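Local coordinates for protein Adp-heptose LPS heptosyltransferase II (Escherichia coli, PDB 1PSW) that catalyses transfer of the second heptose of the lipopolysaccharide inner core from ADP-L-glycero-beta-D-manno-heptose to heptosyl-Kdo2-lipid A, at residues Met1-Ile6 with Ala31-Met36; Ser19-Leu24 with Ser46-Val51. All coordinates share one frame; numbering follows the deposited sequence.

Contact 1: Met1-Ile6 with Ala31-Met36; sequences MKILVI and AIIDVM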
loop_
_atom_site.group_PDB
_atom_site.type_symbol
_atom_site.label_atom_id
_atom_site.label_comp_id
_atom_site.label_asym_id
_atom_site.label_seq_id
_atom_site.Cartn_x
_atom_site.Cartn_y
_atom_site.Cartn_z
HETATM N N MSE A 1 1.236 -3.715 -27.399
HETATM C CA MSE A 1 2.146 -3.038 -26.430
HETATM C C MSE A 1 2.385 -3.903 -25.190
HETATM O O MSE A 1 1.743 -3.702 -24.156
HETATM C CB MSE A 1 1.542 -1.698 -26.016
HETATM C CG MSE A 1 2.397 -0.914 -25.052
HETATM SE SE MSE A 1 4.139 -0.629 -25.800
HETATM C CE MSE A 1 3.845 1.146 -26.505
ATOM N N LYS A 2 3.313 -4.854 -25.299
ATOM C CA LYS A 2 3.632 -5.763 -24.195
ATOM C C LYS A 2 4.642 -5.131 -23.247
ATOM O O LYS A 2 5.791 -4.879 -23.609
ATOM C CB LYS A 2 4.200 -7.082 -24.725
ATOM C CG LYS A 2 3.327 -7.787 -25.754
ATOM C CD LYS A 2 2.032 -8.320 -25.161
ATOM C CE LYS A 2 2.281 -9.435 -24.152
ATOM N NZ LYS A 2 1.010 -10.065 -23.680
ATOM N N ILE A 3 4.212 -4.896 -22.017
ATOM C CA ILE A 3 5.069 -4.264 -21.035
ATOM C C ILE A 3 5.348 -5.156 -19.832
ATOM O O ILE A 3 4.447 -5.792 -19.288
ATOM C CB ILE A 3 4.425 -2.945 -20.552
ATOM C CG1 ILE A 3 4.177 -2.028 -21.753
ATOM C CG2 ILE A 3 5.317 -2.270 -19.539
ATOM C CD1 ILE A 3 3.292 -0.826 -21.453
ATOM N N LEU A 4 6.615 -5.201 -19.429
ATOM C CA LEU A 4 7.023 -5.974 -18.267
ATOM C C LEU A 4 7.425 -4.988 -17.180
ATOM O O LEU A 4 8.244 -4.098 -17.409
ATOM C CB LEU A 4 8.218 -6.874 -18.592
ATOM C CG LEU A 4 8.871 -7.536 -17.369
ATOM C CD1 LEU A 4 7.886 -8.481 -16.707
ATOM C CD2 LEU A 4 10.135 -8.292 -17.782
ATOM N N VAL A 5 6.846 -5.145 -15.998
ATOM C CA VAL A 5 7.167 -4.257 -14.890
ATOM C C VAL A 5 7.779 -5.031 -13.732
ATOM O O VAL A 5 7.249 -6.057 -13.313
ATOM C CB VAL A 5 5.903 -3.517 -14.372
ATOM C CG1 VAL A 5 6.238 -2.715 -13.116
ATOM C CG2 VAL A 5 5.361 -2.599 -15.444
ATOM N N ILE A 6 8.914 -4.549 -13.240
ATOM C CA ILE A 6 9.559 -5.175 -12.100
ATOM C C ILE A 6 8.992 -4.380 -10.936
ATOM O O ILE A 6 9.385 -3.236 -10.709
ATOM C CB ILE A 6 11.094 -5.000 -12.146
ATOM C CG1 ILE A 6 11.653 -5.530 -13.469
ATOM C CG2 ILE A 6 11.729 -5.705 -10.955
ATOM C CD1 ILE A 6 11.385 -7.007 -13.725
ATOM N N ALA A 31 -2.253 -1.373 -23.945
ATOM C CA ALA A 31 -1.097 -1.661 -23.109
ATOM C C ALA A 31 -1.372 -2.894 -22.250
ATOM O O ALA A 31 -2.275 -2.894 -21.416
ATOM C CB ALA A 31 -0.781 -0.456 -22.222
ATOM N N ILE A 32 -0.599 -3.949 -22.485
ATOM C CA ILE A 32 -0.721 -5.202 -21.742
ATOM C C ILE A 32 0.423 -5.187 -20.731
ATOM O O ILE A 32 1.600 -5.221 -21.108
ATOM C CB ILE A 32 -0.569 -6.428 -22.681
ATOM C CG1 ILE A 32 -1.608 -6.359 -23.806
ATOM C CG2 ILE A 32 -0.740 -7.721 -21.892
ATOM C CD1 ILE A 32 -3.040 -6.390 -23.323
ATOM N N ILE A 33 0.073 -5.138 -19.450
ATOM C CA ILE A 33 1.071 -5.045 -18.391
ATOM C C ILE A 33 1.235 -6.267 -17.496
ATOM O O ILE A 33 0.296 -6.688 -16.823
ATOM C CB ILE A 33 0.763 -3.829 -17.486
ATOM C CG1 ILE A 33 0.663 -2.560 -18.336
ATOM C CG2 ILE A 33 1.855 -3.669 -16.439
ATOM C CD1 ILE A 33 -0.068 -1.411 -17.643
ATOM N N ASP A 34 2.440 -6.833 -17.498
ATOM C CA ASP A 34 2.752 -7.977 -16.652
ATOM C C ASP A 34 3.650 -7.436 -15.544
ATOM O O ASP A 34 4.516 -6.594 -15.794
ATOM C CB ASP A 34 3.490 -9.068 -17.437
ATOM C CG ASP A 34 2.612 -9.732 -18.485
ATOM O OD1 ASP A 34 1.372 -9.744 -18.308
ATOM O OD2 ASP A 34 3.160 -10.260 -19.477
ATOM N N VAL A 35 3.439 -7.909 -14.322
ATOM C CA VAL A 35 4.227 -7.441 -13.193
ATOM C C VAL A 35 4.897 -8.592 -12.473
ATOM O O VAL A 35 4.244 -9.564 -12.089
ATOM C CB VAL A 35 3.351 -6.676 -12.176
ATOM C CG1 VAL A 35 4.212 -6.178 -11.018
ATOM C CG2 VAL A 35 2.666 -5.510 -12.865
HETATM N N MSE A 36 6.210 -8.475 -12.303
HETATM C CA MSE A 36 6.990 -9.485 -11.607
HETATM C C MSE A 36 7.253 -8.986 -10.196
HETATM O O MSE A 36 7.815 -7.906 -10.004
HETATM C CB MSE A 36 8.318 -9.734 -12.317
HETATM C CG MSE A 36 9.120 -10.857 -11.684
HETATM SE SE MSE A 36 10.881 -11.067 -12.474
HETATM C CE MSE A 36 10.362 -11.955 -14.084
#

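Contact 2: Ser19-Leu24 with Ser46-Val51; sequences SLYRTL and SRMPEV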
loop_
_atom_site.group_PDB
_atom_site.type_symbol
_atom_site.label_atom_id
_atom_site.label_comp_id
_atom_site.label_asym_id
_atom_site.label_seq_id
_atom_site.Cartn_x
_atom_site.Cartn_y
_atom_site.Cartn_z
ATOM N N SER A 19 -0.411 3.611 -10.005
ATOM C CA SER A 19 -0.540 4.870 -10.737
ATOM C C SER A 19 0.200 4.815 -12.065
ATOM O O SER A 19 -0.247 5.400 -13.054
ATOM C CB SER A 19 -0.007 6.039 -9.911
ATOM O OG SER A 19 -0.890 6.335 -8.847
ATOM N N LEU A 20 1.341 4.133 -12.089
ATOM C CA LEU A 20 2.084 3.994 -13.329
ATOM C C LEU A 20 1.263 3.148 -14.309
ATOM O O LEU A 20 1.143 3.500 -15.483
ATOM C CB LEU A 20 3.451 3.332 -13.085
ATOM C CG LEU A 20 4.206 2.926 -14.360
ATOM C CD1 LEU A 20 4.505 4.159 -15.214
ATOM C CD2 LEU A 20 5.503 2.217 -13.983
ATOM N N TYR A 21 0.699 2.040 -13.828
ATOM C CA TYR A 21 -0.101 1.158 -14.685
ATOM C C TYR A 21 -1.317 1.896 -15.246
ATOM O O TYR A 21 -1.647 1.754 -16.429
ATOM C CB TYR A 21 -0.572 -0.097 -13.925
ATOM C CG TYR A 21 0.524 -0.788 -13.123
ATOM C CD1 TYR A 21 1.859 -0.694 -13.507
ATOM C CD2 TYR A 21 0.228 -1.494 -11.956
ATOM C CE1 TYR A 21 2.878 -1.270 -12.749
ATOM C CE2 TYR A 21 1.236 -2.080 -11.190
ATOM C CZ TYR A 21 2.561 -1.956 -11.594
ATOM O OH TYR A 21 3.568 -2.489 -10.832
ATOM N N ARG A 22 -1.985 2.678 -14.399
ATOM C CA ARG A 22 -3.142 3.448 -14.834
ATOM C C ARG A 22 -2.711 4.485 -15.863
ATOM O O ARG A 22 -3.411 4.728 -16.839
ATOM C CB ARG A 22 -3.808 4.159 -13.649
ATOM C CG ARG A 22 -4.551 3.260 -12.664
ATOM C CD ARG A 22 -5.411 4.098 -11.733
ATOM N NE ARG A 22 -6.508 4.729 -12.459
ATOM C CZ ARG A 22 -7.236 5.747 -12.007
ATOM N NH1 ARG A 22 -6.988 6.277 -10.817
ATOM N NH2 ARG A 22 -8.232 6.227 -12.744
ATOM N N THR A 23 -1.554 5.101 -15.640
ATOM C CA THR A 23 -1.064 6.111 -16.563
ATOM C C THR A 23 -0.641 5.489 -17.896
ATOM O O THR A 23 -0.884 6.065 -18.959
ATOM C CB THR A 23 0.112 6.900 -15.949
ATOM O OG1 THR A 23 -0.311 7.476 -14.709
ATOM C CG2 THR A 23 0.559 8.020 -16.881
ATOM N N LEU A 24 -0.028 4.310 -17.847
ATOM C CA LEU A 24 0.410 3.637 -19.067
ATOM C C LEU A 24 -0.756 3.313 -19.989
ATOM O O LEU A 24 -0.654 3.453 -21.203
ATOM C CB LEU A 24 1.157 2.346 -18.727
ATOM C CG LEU A 24 2.585 2.504 -18.199
ATOM C CD1 LEU A 24 3.077 1.173 -17.663
ATOM C CD2 LEU A 24 3.491 3.013 -19.300
ATOM N N SER A 46 -3.783 -9.035 -8.118
ATOM C CA SER A 46 -5.005 -9.621 -8.655
ATOM C C SER A 46 -6.188 -8.679 -8.446
ATOM O O SER A 46 -7.233 -8.846 -9.073
ATOM C CB SER A 46 -5.296 -10.974 -7.999
ATOM O OG SER A 46 -5.809 -10.809 -6.686
ATOM N N ARG A 47 -6.023 -7.690 -7.570
ATOM C CA ARG A 47 -7.083 -6.727 -7.317
ATOM C C ARG A 47 -6.981 -5.516 -8.238
ATOM O O ARG A 47 -7.877 -4.672 -8.235
ATOM C CB ARG A 47 -7.061 -6.264 -5.851
ATOM C CG ARG A 47 -7.234 -7.364 -4.824
ATOM C CD ARG A 47 -8.533 -8.137 -5.016
ATOM N NE ARG A 47 -9.708 -7.270 -5.128
ATOM C CZ ARG A 47 -10.958 -7.727 -5.142
ATOM N NH1 ARG A 47 -11.189 -9.032 -5.045
ATOM N NH2 ARG A 47 -11.976 -6.891 -5.268
HETATM N N MSE A 48 -5.893 -5.424 -9.009
HETATM C CA MSE A 48 -5.671 -4.315 -9.943
HETATM C C MSE A 48 -6.055 -4.732 -11.360
HETATM O O MSE A 48 -5.435 -5.626 -11.945
HETATM C CB MSE A 48 -4.197 -3.894 -9.934
HETATM C CG MSE A 48 -3.706 -3.354 -8.605
HETATM SE SE MSE A 48 -1.832 -2.973 -8.686
HETATM C CE MSE A 48 -1.374 -3.176 -6.790
ATOM N N PRO A 49 -7.101 -4.105 -11.924
ATOM C CA PRO A 49 -7.554 -4.427 -13.280
ATOM C C PRO A 49 -6.569 -4.064 -14.393
ATOM O O PRO A 49 -6.653 -4.595 -15.500
ATOM C CB PRO A 49 -8.877 -3.667 -13.392
ATOM C CG PRO A 49 -8.655 -2.481 -12.517
ATOM C CD PRO A 49 -7.963 -3.079 -11.313
ATOM N N GLU A 50 -5.645 -3.157 -14.097
ATOM C CA GLU A 50 -4.653 -2.734 -15.078
ATOM C C GLU A 50 -3.594 -3.806 -15.330
ATOM O O GLU A 50 -2.903 -3.779 -16.353
ATOM C CB GLU A 50 -3.948 -1.452 -14.614
ATOM C CG GLU A 50 -4.859 -0.246 -14.375
ATOM C CD GLU A 50 -5.659 -0.332 -13.083
ATOM O OE1 GLU A 50 -5.236 -1.056 -12.150
ATOM O OE2 GLU A 50 -6.706 0.348 -12.992
ATOM N N VAL A 51 -3.471 -4.750 -14.402
ATOM C CA VAL A 51 -2.472 -5.809 -14.516
ATOM C C VAL A 51 -2.973 -7.047 -15.253
ATOM O O VAL A 51 -3.969 -7.656 -14.869
ATOM C CB VAL A 51 -1.951 -6.218 -13.123
ATOM C CG1 VAL A 51 -1.022 -7.417 -13.237
ATOM C CG2 VAL A 51 -1.221 -5.040 -12.497
HETATM O O HOH W 1 -7.466 2.514 -14.432
#

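Contact 1: Met1-Ile6 with Ala31-Met36
Met1-Ile6 and Ala31-Met36 run side by side as neighbouring parallel strands, pairing Lys2 with Ile32 through to Ile6 with Met36; they are the strands of the beta-alpha-beta unit 2-6, 11-27, 32-37 in the Rossmann-like N-terminal half, as in GT-B enzymes. Five backbone bonds join them: Ile32 N to Met1 O, Ile3 N to Ile32 O, Asp34 N to Ile3 O (2.9 Å, 178° at the hydrogen), Val5 N to Asp34 O and Met36 N to Val5 O. Val5 O also takes a CA-H...O contact from Val35 CA at 3.3 Å. On one face Val5 CG2 meets Ile33 CG2 at 3.8 Å and Val5 CB lies near Val35 CG2, while Ile3 CD1 reaches Ala31 CB; Tyr21 of helix 11-27 covers Val5, Ile33 and Val35. On the other face, Lys2 starts from a CB directed out of the sheet, and bends at chi2 (-68°) and chi3 bring its end in beside the Ile32 side chain. CD comes to 4.1 Å from Ile32 CB, CE approaches Ile32 CG2, and NZ ends 3.4 Å from that same methyl. NZ is also 4.7 Å from Asp34 OD2, too far for a salt bridge; that carboxylate bonds instead to Tyr81 and Asn52. An alanine in place of Lys2 would probably uncover one flank of Ile32 and leave Asp34 without this nearby positive charge. Further along this face Ile6 CD1 packs 4.3 Å from SE of the selenomethionine Met36. The chemistry is thus mainly apolar around a seam of five backbone hydrogen bonds, with the buried Asp34 charge met by hydrogen bonds and probably eased by the lysine.

Contact 2: Ser19-Leu24 with Ser46-Val51
Tyr21 and Glu50 bring the two backbones to 6.0 Å between their CA atoms, where helix 11-27 passes a type I turn from Met48 to Val51, and no direct hydrogen bond crosses. Tyr21 CB rests on Glu50 CB at 3.7 Å. Beyond it the ring meets two side chains: Val51 CG2, 3.9 Å from Tyr21 CD2, and the selenium of Met48, which comes in at the ring edge, 5.2 Å from the centroid and 87° off the normal, a Met-aromatic contact. Met48 gets there with its chain extended past CG (chi2 176°). Glu50 instead bends at chi2 (76°), which brings its carboxylate obliquely across the aliphatic part of Arg22, with OE2 3.6 Å from Arg22 CG. Arg22 NE and Glu50 OE2 are 4.4 Å apart, with the oxygen well out of the guanidinium plane, and a water bridges them, accepting from NE at 3.1 Å and donating to OE2 at 2.7 Å. Arg22 NH1 bonds separately to Trp157 O. The contact thus packs the turn that leads into edge strand 51-56 against helix 11-27, with Tyr21 lying between the turn and strand 32-37 and its hydroxyl bonded to Ser17 one helical turn back.

How the contacts relate
From the N terminus, strand 2-6 leads into helix 11-27, and the chain returns along strand 32-37; contact 1 closes this beta-alpha-beta crossover. Contact 2 starts within the helix and closes a second loop, through strand 32-37 and helix 42-45 to the turn before strand 51-56. The two loops therefore cross, their segments alternating along the chain. Tyr21 belongs to contact 2 but also touches contact 1: its OH packs 3.5 Å from Val5 CG1; separately, Ile33 CB lies 3.8 Å from Glu50 O. Together they tie three adjacent strands of the N-terminal parallel sheet to one helix, in the Rossmann-like manner of a GT-B glycosyltransferase.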